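Local coordinates for protein catechol 1,2-dioxygenase (Burkholderia vietnamiensis, PDB 5TD3) that probably catalyses the intradiol, ring-opening cleavage of catechol with molecular oxygen, at residues P126-A132 and R190-R194. Residues are numbered along the deposited sequence; the frame is centred on the assembly and turned at random.
Sequences PVRDGVA and RGAVR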
ATOM      1  N   PRO A 126       1.918 -32.930   4.723  1.00 29.84           N
ATOM      2  CA  PRO A 126       2.387 -34.241   5.191  1.00 31.64           C
ATOM      3  C   PRO A 126       3.828 -34.513   4.805  1.00 28.88           C
ATOM      4  O   PRO A 126       4.271 -34.190   3.696  1.00 26.52           O
ATOM      5  CB  PRO A 126       1.433 -35.229   4.514  1.00 38.77           C
ATOM      6  CG  PRO A 126       0.915 -34.488   3.297  1.00 45.48           C
ATOM      7  CD  PRO A 126       0.840 -33.049   3.722  1.00 31.99           C
ATOM      8  N   VAL A 127       4.570 -35.040   5.777  1.00 27.37           N
ATOM      9  CA  VAL A 127       5.975 -35.417   5.648  1.00 27.42           C
ATOM     10  C   VAL A 127       6.063 -36.937   5.584  1.00 31.67           C
ATOM     11  O   VAL A 127       5.460 -37.627   6.414  1.00 33.90           O
ATOM     12  CB  VAL A 127       6.803 -34.880   6.826  1.00 28.45           C
ATOM     13  CG1 VAL A 127       8.264 -35.285   6.682  1.00 39.33           C
ATOM     14  CG2 VAL A 127       6.671 -33.379   6.930  1.00 31.09           C
ATOM     15  N   ARG A 128       6.773 -37.460   4.586  1.00 27.96           N
ATOM     16  CA  ARG A 128       7.042 -38.891   4.451  1.00 29.37           C
ATOM     17  C   ARG A 128       8.543 -39.127   4.321  1.00 29.75           C
ATOM     18  O   ARG A 128       9.304 -38.214   4.002  1.00 28.88           O
ATOM     19  CB  ARG A 128       6.309 -39.523   3.255  1.00 39.03           C
ATOM     20  CG  ARG A 128       4.806 -39.281   3.211  1.00 33.29           C
ATOM     21  CD  ARG A 128       4.187 -39.867   1.944  1.00 36.69           C
ATOM     22  NE  ARG A 128       2.734 -39.984   2.011  1.00 29.86           N
ATOM     23  CZ  ARG A 128       1.876 -38.994   1.773  1.00 35.54           C
ATOM     24  NH1 ARG A 128       2.312 -37.784   1.436  1.00 36.49           N
ATOM     25  NH2 ARG A 128       0.565 -39.214   1.859  1.00 35.51           N
ATOM     26  N   ASP A 129       8.981 -40.359   4.601  1.00 31.14           N
ATOM     27  CA  ASP A 129      10.365 -40.733   4.324  1.00 31.70           C
ATOM     28  C   ASP A 129      10.554 -41.118   2.860  1.00 39.51           C
ATOM     29  O   ASP A 129       9.845 -41.988   2.340  1.00 32.72           O
ATOM     30  CB  ASP A 129      10.815 -41.911   5.198  1.00 33.90           C
ATOM     31  CG  ASP A 129      11.079 -41.522   6.634  1.00 43.72           C
ATOM     32  OD1 ASP A 129      11.241 -40.327   6.928  1.00 41.63           O
ATOM     33  OD2 ASP A 129      11.160 -42.440   7.475  1.00 53.65           O
ATOM     34  N   GLY A 130      11.526 -40.491   2.205  1.00 32.38           N
ATOM     35  CA  GLY A 130      11.958 -40.946   0.876  1.00 38.06           C
ATOM     36  C   GLY A 130      11.104 -40.669  -0.350  1.00 36.20           C
ATOM     37  O   GLY A 130      11.617 -40.188  -1.366  1.00 30.99           O
ATOM     38  N   VAL A 131       9.812 -40.969  -0.286  1.00 31.44           N
ATOM     39  CA  VAL A 131       8.924 -40.845  -1.435  1.00 33.11           C
ATOM     40  C   VAL A 131       7.569 -40.339  -0.956  1.00 35.06           C
ATOM     41  O   VAL A 131       7.096 -40.718   0.121  1.00 36.50           O
ATOM     42  CB  VAL A 131       8.798 -42.190  -2.181  1.00 43.75           C
ATOM     43  CG1 VAL A 131       8.423 -43.305  -1.220  1.00 48.75           C
ATOM     44  CG2 VAL A 131       7.794 -42.093  -3.316  1.00 40.40           C
ATOM     45  N   ALA A 132       6.949 -39.462  -1.743  1.00 31.72           N
ATOM     46  CA  ALA A 132       5.621 -38.968  -1.398  1.00 33.07           C
ATOM     47  C   ALA A 132       4.754 -38.801  -2.634  1.00 37.24           C
ATOM     48  O   ALA A 132       5.189 -38.233  -3.640  1.00 33.28           O
ATOM     49  CB  ALA A 132       5.698 -37.637  -0.648  1.00 30.71           C
ATOM     50  N   ARG A 190       0.807 -30.602  -2.162  1.00 21.68           N
ATOM     51  CA  ARG A 190       1.761 -30.065  -1.199  1.00 20.85           C
ATOM     52  C   ARG A 190       2.281 -31.213  -0.348  1.00 22.21           C
ATOM     53  O   ARG A 190       1.494 -31.990   0.190  1.00 23.27           O
ATOM     54  CB  ARG A 190       1.110 -29.008  -0.293  1.00 20.72           C
ATOM     55  CG  ARG A 190       0.516 -27.811  -1.038  1.00 19.52           C
ATOM     56  CD  ARG A 190      -0.174 -26.857  -0.087  1.00 19.73           C
ATOM     57  NE  ARG A 190      -0.737 -25.701  -0.798  1.00 18.69           N
ATOM     58  CZ  ARG A 190      -0.063 -24.586  -1.081  1.00 18.16           C
ATOM     59  NH1 ARG A 190       1.209 -24.442  -0.723  1.00 18.39           N
ATOM     60  NH2 ARG A 190      -0.669 -23.600  -1.744  1.00 18.93           N
ATOM     61  N   GLY A 191       3.594 -31.344  -0.243  1.00 22.48           N
ATOM     62  CA  GLY A 191       4.092 -32.448   0.563  1.00 23.76           C
ATOM     63  C   GLY A 191       5.571 -32.284   0.813  1.00 23.91           C
ATOM     64  O   GLY A 191       6.250 -31.510   0.139  1.00 29.20           O
ATOM     65  N   ALA A 192       6.077 -33.093   1.735  1.00 25.17           N
ATOM     66  CA  ALA A 192       7.486 -33.038   2.102  1.00 29.99           C
ATOM     67  C   ALA A 192       8.036 -34.450   2.206  1.00 26.90           C
ATOM     68  O   ALA A 192       7.341 -35.364   2.664  1.00 29.10           O
ATOM     69  CB  ALA A 192       7.707 -32.291   3.427  1.00 30.35           C
ATOM     70  N   VAL A 193       9.262 -34.625   1.718  1.00 33.28           N
ATOM     71  CA  VAL A 193      10.006 -35.876   1.807  1.00 32.29           C
ATOM     72  C   VAL A 193      11.257 -35.662   2.655  1.00 29.15           C
ATOM     73  O   VAL A 193      11.970 -34.663   2.480  1.00 29.94           O
ATOM     74  CB  VAL A 193      10.387 -36.399   0.411  1.00 31.67           C
ATOM     75  CG1 VAL A 193      11.440 -37.486   0.520  1.00 35.06           C
ATOM     76  CG2 VAL A 193       9.158 -36.923  -0.307  1.00 30.50           C
ATOM     77  N   ARG A 194      11.517 -36.595   3.574  1.00 30.54           N
ATOM     78  CA  ARG A 194      12.755 -36.630   4.346  0.52 40.93           C
ATOM     79  C   ARG A 194      13.712 -37.612   3.679  1.00 35.94           C
ATOM     80  O   ARG A 194      13.375 -38.786   3.505  1.00 37.64           O
ATOM     81  CB  ARG A 194      12.490 -37.045   5.794  0.52 44.55           C
ATOM     82  CG  ARG A 194      12.918 -36.021   6.836  0.52 48.36           C
ATOM     83  CD  ARG A 194      12.945 -36.633   8.231  0.52 48.68           C
ATOM     84  NE  ARG A 194      11.702 -37.328   8.554  0.52 52.11           N
ATOM     85  CZ  ARG A 194      10.780 -36.875   9.398  0.52 50.55           C
ATOM     86  NH1 ARG A 194      10.950 -35.717  10.020  0.52 49.08           N
ATOM     87  NH2 ARG A 194       9.686 -37.587   9.624  0.52 50.64           N
TER
HETATM   88  O   HOH W   1       4.662 -36.171   1.877  1.00 25.46           O
HETATM   89  O   HOH W   2       9.224 -38.673   7.529  1.00 50.08           O
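Val193 packs both methyls against Gly130 and Ala132, where 126-132 bends. Its CB lies 4.2 Å from Arg128 O. CG1, anti to the backbone N (chi1 166°), comes within 3.3 Å of Gly130 O. CG2, beside that N, meets Ala132 CB at 3.5 Å. Tyr201 and Phe203 of strand 200-206 also touch this side chain. Parallel pairing of 127-129 with 190-194 rests on alternating backbone bonds: Ala192 N to Pro126 O, Arg128 N to Ala192 O and Arg194 N to Arg128 O, the last at 2.8 Å. Gly130 N continues the series to Arg194 O as the chain turns away. Beside the pairing, one water donates to Pro126 O and Ala192 O and accepts from Arg128 NH1, tying the Arg128 side chain to the backbone of both segments. On the other face, in one of its two conformers, Arg194 bends at chi3, with Val127 CG1 over the centre of one guanidinium face, 4.0 Å from its plane. There Asp129 OD1 meets Arg194 NE at the edge in a weak, tentative salt bridge of 3.4 Å, carboxylate and guanidinium planes 69° apart. Strand 127-129 thus borders one sheet, and after Gly130 the chain passes to 131-133 at the border of the second, consistent with the beta-sandwich of intradiol dioxygenases.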